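Local structure of YcaO (Methanopyrus kandleri, 6CIB) at residues A[140-145]-A[358-363]; A[168-173]-A[209-214]. The protein probably uses ATP and magnesium to activate peptide backbone amides for thioamidation, as a member of the YcaO cyclodehydratase family. One frame throughout, in Å; residues are numbered along the deposited sequence.

Contact 1: A[140-145]-A[358-363]; sequences ALPSHT and VIDEAR
The guanidinium group of R363 lies between H144 and L141, with the imidazole over one face and a leucine methyl over the other. H144 comes edge first: its NE2 stands 3.3 Å from R363 CZ, over the centre of the group, and the two planes are 89° apart, a T-shaped arrangement in which the guanidinium offers its face and the imidazole its edge. L141 CD1 approaches the opposite face near the rim and also packs on the arginine stem, 3.7 Å from R363 CG. At the guanidinium edge, near its plane, R363 NH2 donates to P142 O at 3.1 Å, and R363 NE gives its N-H to a water. This water in turn donates to P142 O and to D360 OD2, so the proline carbonyl accepts from both the arginine and the water. The chain of R363, extended from CG to NE, carries its charged end to P142 O, while NH1 forms a salt bridge with E131, earlier in the loop after strand 124-128. One face of the H144 ring receives I359 CG2 in a CH-pi contact, 4.0 Å from the ring centroid. The ring is brought there by a chi1 of 60°, which sets CG between the backbone N and the carbonyl carbon. L141 CD2 also meets A362 CB at 3.7 Å. D360 opens a type I turn to R363 and shapes it further through an Asx turn, its OD1 accepting from A362 N at 2.9 Å. The contact thus joins two loops at the edge of the antiparallel sheet: 140-145 leads into the outermost strand 148-150, and the loop 358-363 follows strand 346-351, whose R348 and R350 touch H144, while V358 rests on helix 154-177.

Contact 2: A[168-173]-A[209-214]; sequences RDSWSI and LPSRVE
D169 binds R212 and S170 binds P210, fastening the long helix 154-177 to the loop that leads from strand 203-209 into strand 217-224; L209 and V218 pair through their backbones, consistent with a beta hairpin on which the helix packs. In the D169-R212 salt bridge the carboxylate and guanidinium planes are nearly coplanar, 5° apart: R212 NH1 reaches the syn lone pair of D169 OD1 at 2.8 Å, though the bond is bent to 132°. D169 OD1 also accepts from the backbone N of S355, and R212 NH2 donates to N366 O, so both charged groups are tied to the C-terminal region as well. I173 CD1 lies over one guanidinium face, 3.2 Å from R212 NH1. A leucine in place of R212 would probably leave the buried D169 carboxylate without its countercharge and N366 O without this donor. The S170 hydroxyl, set beside the backbone N by a chi1 of -75°, donates to P210 O at 2.9 Å from above the carbonyl plane. A water donates to S170 OG and accepts from R212 N, satisfying that backbone amide. Apolar packing completes the contact, with I173 CG2 on P210 CG and L209 CD2 4.1 Å from W171 CB.

The two contacts have centres about 17 Å apart and meet directly: V358 N of contact 1 probably donates to S172 OG of contact 2 at 3.2 Å, while V358 CG1 packs 3.6 Å from W171 CD2. Along the chain, contact 2 is nested inside the loop that contact 1 closes. Helix 154-177 is approached both by the loop 209-214 and by the C-terminal loop 358-363. The side chain of H144 is about 10 Å from the bound magnesium ion, and those of I359 and W171 are about 12 and 11 Å from ADP. E164, a magnesium ligand in another structure of this protein, lies on helix 154-177, which also carries 168-173.

Contact 1: A[140-145]-A[358-363]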
loop_
_atom_site.group_PDB
_atom_site.type_symbol
_atom_site.label_atom_id
_atom_site.label_comp_id
_atom_site.label_asym_id
_atom_site.label_seq_id
_atom_site.Cartn_x
_atom_site.Cartn_y
_atom_site.Cartn_z
ATOM N N ALA A 140 8.771 11.524 -18.011
ATOM C CA ALA A 140 7.576 12.375 -18.095
ATOM C C ALA A 140 6.826 12.533 -16.768
ATOM O O ALA A 140 6.365 13.630 -16.436
ATOM C CB ALA A 140 6.637 11.857 -19.184
ATOM N N LEU A 141 6.708 11.439 -16.020
ATOM C CA LEU A 141 6.039 11.455 -14.720
ATOM C C LEU A 141 7.002 11.058 -13.599
ATOM O O LEU A 141 7.977 10.344 -13.864
ATOM C CB LEU A 141 4.809 10.541 -14.738
ATOM C CG LEU A 141 3.649 10.895 -15.684
ATOM C CD1 LEU A 141 2.503 9.931 -15.445
ATOM C CD2 LEU A 141 3.164 12.334 -15.535
ATOM N N PRO A 142 6.754 11.541 -12.354
ATOM C CA PRO A 142 7.604 11.107 -11.242
ATOM C C PRO A 142 7.455 9.619 -10.930
ATOM O O PRO A 142 6.375 9.040 -11.110
ATOM C CB PRO A 142 7.103 11.939 -10.054
ATOM C CG PRO A 142 6.395 13.102 -10.658
ATOM C CD PRO A 142 5.780 12.562 -11.916
ATOM N N SER A 143 8.556 9.022 -10.483
ATOM C CA SER A 143 8.579 7.665 -9.941
ATOM C C SER A 143 7.830 7.660 -8.606
ATOM O O SER A 143 7.570 8.724 -8.028
ATOM C CB SER A 143 10.031 7.211 -9.750
ATOM O OG SER A 143 10.722 8.072 -8.858
ATOM N N HIS A 144 7.463 6.471 -8.130
ATOM C CA HIS A 144 6.742 6.322 -6.850
ATOM C C HIS A 144 6.846 4.880 -6.333
ATOM O O HIS A 144 7.533 4.055 -6.942
ATOM C CB HIS A 144 5.278 6.802 -6.957
ATOM C CG HIS A 144 4.470 6.061 -7.974
ATOM N ND1 HIS A 144 3.928 4.819 -7.730
ATOM C CD2 HIS A 144 4.110 6.388 -9.239
ATOM C CE1 HIS A 144 3.259 4.415 -8.797
ATOM N NE2 HIS A 144 3.362 5.344 -9.731
ATOM N N THR A 145 6.187 4.585 -5.214
ATOM C CA THR A 145 6.343 3.280 -4.540
ATOM C C THR A 145 5.057 2.420 -4.489
ATOM O O THR A 145 5.006 1.408 -3.767
ATOM C CB THR A 145 6.916 3.445 -3.113
ATOM O OG1 THR A 145 6.044 4.278 -2.352
ATOM C CG2 THR A 145 8.324 4.071 -3.136
ATOM N N VAL A 358 -4.688 9.062 -7.549
ATOM C CA VAL A 358 -4.344 9.638 -6.229
ATOM C C VAL A 358 -2.847 9.949 -6.056
ATOM O O VAL A 358 -2.475 10.763 -5.206
ATOM C CB VAL A 358 -4.853 8.775 -5.035
ATOM C CG1 VAL A 358 -6.368 8.788 -4.963
ATOM C CG2 VAL A 358 -4.332 7.343 -5.095
ATOM N N ILE A 359 -2.004 9.289 -6.848
ATOM C CA ILE A 359 -0.562 9.549 -6.863
ATOM C C ILE A 359 -0.207 10.630 -7.895
ATOM O O ILE A 359 0.534 11.560 -7.591
ATOM C CB ILE A 359 0.257 8.247 -7.072
ATOM C CG1 ILE A 359 0.029 7.290 -5.894
ATOM C CG2 ILE A 359 1.751 8.542 -7.219
ATOM C CD1 ILE A 359 0.217 5.831 -6.236
ATOM N N ASP A 360 -0.746 10.501 -9.104
ATOM C CA ASP A 360 -0.511 11.452 -10.191
ATOM C C ASP A 360 -1.759 11.523 -11.065
ATOM O O ASP A 360 -2.279 10.482 -11.499
ATOM C CB ASP A 360 0.693 11.016 -11.036
ATOM C CG ASP A 360 1.226 12.128 -11.941
ATOM O OD1 ASP A 360 0.445 12.765 -12.688
ATOM O OD2 ASP A 360 2.454 12.349 -11.914
ATOM N N GLU A 361 -2.217 12.746 -11.344
ATOM C CA GLU A 361 -3.424 12.971 -12.156
ATOM C C GLU A 361 -3.331 12.380 -13.559
ATOM O O GLU A 361 -4.351 12.008 -14.140
ATOM C CB GLU A 361 -3.782 14.458 -12.218
ATOM C CG GLU A 361 -4.594 14.918 -11.012
ATOM C CD GLU A 361 -4.838 16.418 -10.961
ATOM O OE1 GLU A 361 -4.696 17.111 -11.995
ATOM O OE2 GLU A 361 -5.181 16.906 -9.861
ATOM N N ALA A 362 -2.107 12.270 -14.074
ATOM C CA ALA A 362 -1.858 11.673 -15.383
ATOM C C ALA A 362 -1.932 10.138 -15.409
ATOM O O ALA A 362 -2.039 9.551 -16.493
ATOM C CB ALA A 362 -0.527 12.154 -15.938
ATOM N N ARG A 363 -1.876 9.498 -14.237
ATOM C CA ARG A 363 -1.898 8.031 -14.135
ATOM C C ARG A 363 -3.334 7.505 -13.978
ATOM O O ARG A 363 -3.642 6.731 -13.063
ATOM C CB ARG A 363 -0.991 7.540 -12.990
ATOM C CG ARG A 363 0.495 7.814 -13.169
ATOM C CD ARG A 363 1.287 7.283 -11.983
ATOM N NE ARG A 363 2.732 7.499 -12.112
ATOM C CZ ARG A 363 3.582 6.655 -12.701
ATOM N NH1 ARG A 363 3.148 5.517 -13.237
ATOM N NH2 ARG A 363 4.876 6.945 -12.750
HETATM O O HOH W 1 3.887 9.747 -11.043
#

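Contact 2: A[168-173]-A[209-214]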
loop_
_atom_site.group_PDB
_atom_site.type_symbol
_atom_site.label_atom_id
_atom_site.label_comp_id
_atom_site.label_asym_id
_atom_site.label_seq_id
_atom_site.Cartn_x
_atom_site.Cartn_y
_atom_site.Cartn_z
ATOM N N ARG A 168 -5.278 1.454 -4.016
ATOM C CA ARG A 168 -5.128 2.770 -4.645
ATOM C C ARG A 168 -5.990 2.926 -5.898
ATOM O O ARG A 168 -6.382 4.039 -6.235
ATOM C CB ARG A 168 -3.657 3.088 -4.937
ATOM C CG ARG A 168 -2.738 2.853 -3.749
ATOM C CD ARG A 168 -2.516 4.081 -2.904
ATOM N NE ARG A 168 -1.920 3.753 -1.606
ATOM C CZ ARG A 168 -0.632 3.481 -1.387
ATOM N NH1 ARG A 168 0.258 3.447 -2.383
ATOM N NH2 ARG A 168 -0.234 3.209 -0.149
ATOM N N ASP A 169 -6.288 1.812 -6.573
ATOM C CA ASP A 169 -7.244 1.811 -7.693
ATOM C C ASP A 169 -8.640 2.230 -7.216
ATOM O O ASP A 169 -9.262 3.106 -7.837
ATOM C CB ASP A 169 -7.281 0.450 -8.413
ATOM C CG ASP A 169 -8.236 0.443 -9.609
ATOM O OD1 ASP A 169 -7.873 0.940 -10.698
ATOM O OD2 ASP A 169 -9.359 -0.070 -9.451
ATOM N N SER A 170 -9.107 1.616 -6.121
ATOM C CA SER A 170 -10.383 1.972 -5.481
ATOM C C SER A 170 -10.425 3.430 -5.034
ATOM O O SER A 170 -11.378 4.143 -5.342
ATOM C CB SER A 170 -10.672 1.071 -4.279
ATOM O OG SER A 170 -11.083 -0.217 -4.680
ATOM N N TRP A 171 -9.388 3.858 -4.310
ATOM C CA TRP A 171 -9.265 5.235 -3.848
ATOM C C TRP A 171 -9.241 6.222 -5.028
ATOM O O TRP A 171 -9.919 7.251 -4.979
ATOM C CB TRP A 171 -8.044 5.374 -2.922
ATOM C CG TRP A 171 -7.823 6.730 -2.320
ATOM C CD1 TRP A 171 -8.740 7.736 -2.176
ATOM C CD2 TRP A 171 -6.605 7.215 -1.735
ATOM N NE1 TRP A 171 -8.165 8.824 -1.571
ATOM C CE2 TRP A 171 -6.855 8.539 -1.290
ATOM C CE3 TRP A 171 -5.322 6.670 -1.560
ATOM C CZ2 TRP A 171 -5.869 9.327 -0.672
ATOM C CZ3 TRP A 171 -4.337 7.454 -0.950
ATOM C CH2 TRP A 171 -4.624 8.768 -0.505
ATOM N N SER A 172 -8.498 5.881 -6.085
ATOM C CA SER A 172 -8.431 6.698 -7.305
ATOM C C SER A 172 -9.786 6.849 -8.009
ATOM O O SER A 172 -10.113 7.927 -8.488
ATOM C CB SER A 172 -7.404 6.133 -8.270
ATOM O OG SER A 172 -6.103 6.244 -7.737
ATOM N N ILE A 173 -10.558 5.766 -8.043
ATOM C CA ILE A 173 -11.925 5.766 -8.574
ATOM C C ILE A 173 -12.861 6.694 -7.786
ATOM O O ILE A 173 -13.583 7.493 -8.384
ATOM C CB ILE A 173 -12.450 4.302 -8.745
ATOM C CG1 ILE A 173 -12.349 3.884 -10.210
ATOM C CG2 ILE A 173 -13.887 4.104 -8.286
ATOM C CD1 ILE A 173 -10.932 3.729 -10.712
ATOM N N LEU A 209 -15.130 1.138 0.172
ATOM C CA LEU A 209 -14.889 1.678 -1.169
ATOM C C LEU A 209 -15.376 0.698 -2.222
ATOM O O LEU A 209 -15.368 -0.516 -1.977
ATOM C CB LEU A 209 -13.401 1.977 -1.377
ATOM C CG LEU A 209 -12.869 3.337 -0.906
ATOM C CD1 LEU A 209 -12.733 3.398 0.597
ATOM C CD2 LEU A 209 -11.521 3.631 -1.528
ATOM N N PRO A 210 -15.823 1.209 -3.392
ATOM C CA PRO A 210 -16.115 0.294 -4.497
ATOM C C PRO A 210 -14.823 -0.365 -4.988
ATOM O O PRO A 210 -13.888 0.323 -5.408
ATOM C CB PRO A 210 -16.710 1.217 -5.568
ATOM C CG PRO A 210 -16.164 2.573 -5.249
ATOM C CD PRO A 210 -16.148 2.604 -3.747
ATOM N N SER A 211 -14.766 -1.687 -4.888
ATOM C CA SER A 211 -13.634 -2.451 -5.388
ATOM C C SER A 211 -13.918 -2.939 -6.804
ATOM O O SER A 211 -14.988 -3.490 -7.076
ATOM C CB SER A 211 -13.354 -3.633 -4.463
ATOM O OG SER A 211 -12.350 -4.483 -4.997
ATOM N N ARG A 212 -12.947 -2.750 -7.691
ATOM C CA ARG A 212 -13.042 -3.245 -9.065
ATOM C C ARG A 212 -12.515 -4.672 -9.211
ATOM O O ARG A 212 -12.493 -5.208 -10.313
ATOM C CB ARG A 212 -12.309 -2.310 -10.027
ATOM C CG ARG A 212 -12.942 -0.937 -10.168
ATOM C CD ARG A 212 -11.894 0.032 -10.672
ATOM N NE ARG A 212 -12.119 0.405 -12.052
ATOM C CZ ARG A 212 -11.233 0.983 -12.859
ATOM N NH1 ARG A 212 -9.984 1.246 -12.472
ATOM N NH2 ARG A 212 -11.614 1.282 -14.089
ATOM N N VAL A 213 -12.101 -5.284 -8.097
ATOM C CA VAL A 213 -11.548 -6.641 -8.100
ATOM C C VAL A 213 -12.405 -7.540 -7.200
ATOM O O VAL A 213 -12.532 -7.298 -5.996
ATOM C CB VAL A 213 -10.067 -6.662 -7.632
ATOM C CG1 VAL A 213 -9.489 -8.076 -7.689
ATOM C CG2 VAL A 213 -9.212 -5.698 -8.458
ATOM N N GLU A 214 -12.979 -8.587 -7.779
ATOM C CA GLU A 214 -13.868 -9.451 -7.015
ATOM C C GLU A 214 -13.119 -10.319 -6.013
ATOM O O GLU A 214 -12.057 -10.861 -6.321
ATOM C CB GLU A 214 -14.746 -10.313 -7.915
ATOM C CG GLU A 214 -16.071 -10.623 -7.239
ATOM C CD GLU A 214 -16.886 -11.638 -7.986
ATOM O OE1 GLU A 214 -17.247 -11.357 -9.144
ATOM O OE2 GLU A 214 -17.159 -12.709 -7.401
HETATM O O HOH W 2 -10.362 -1.495 -7.202
#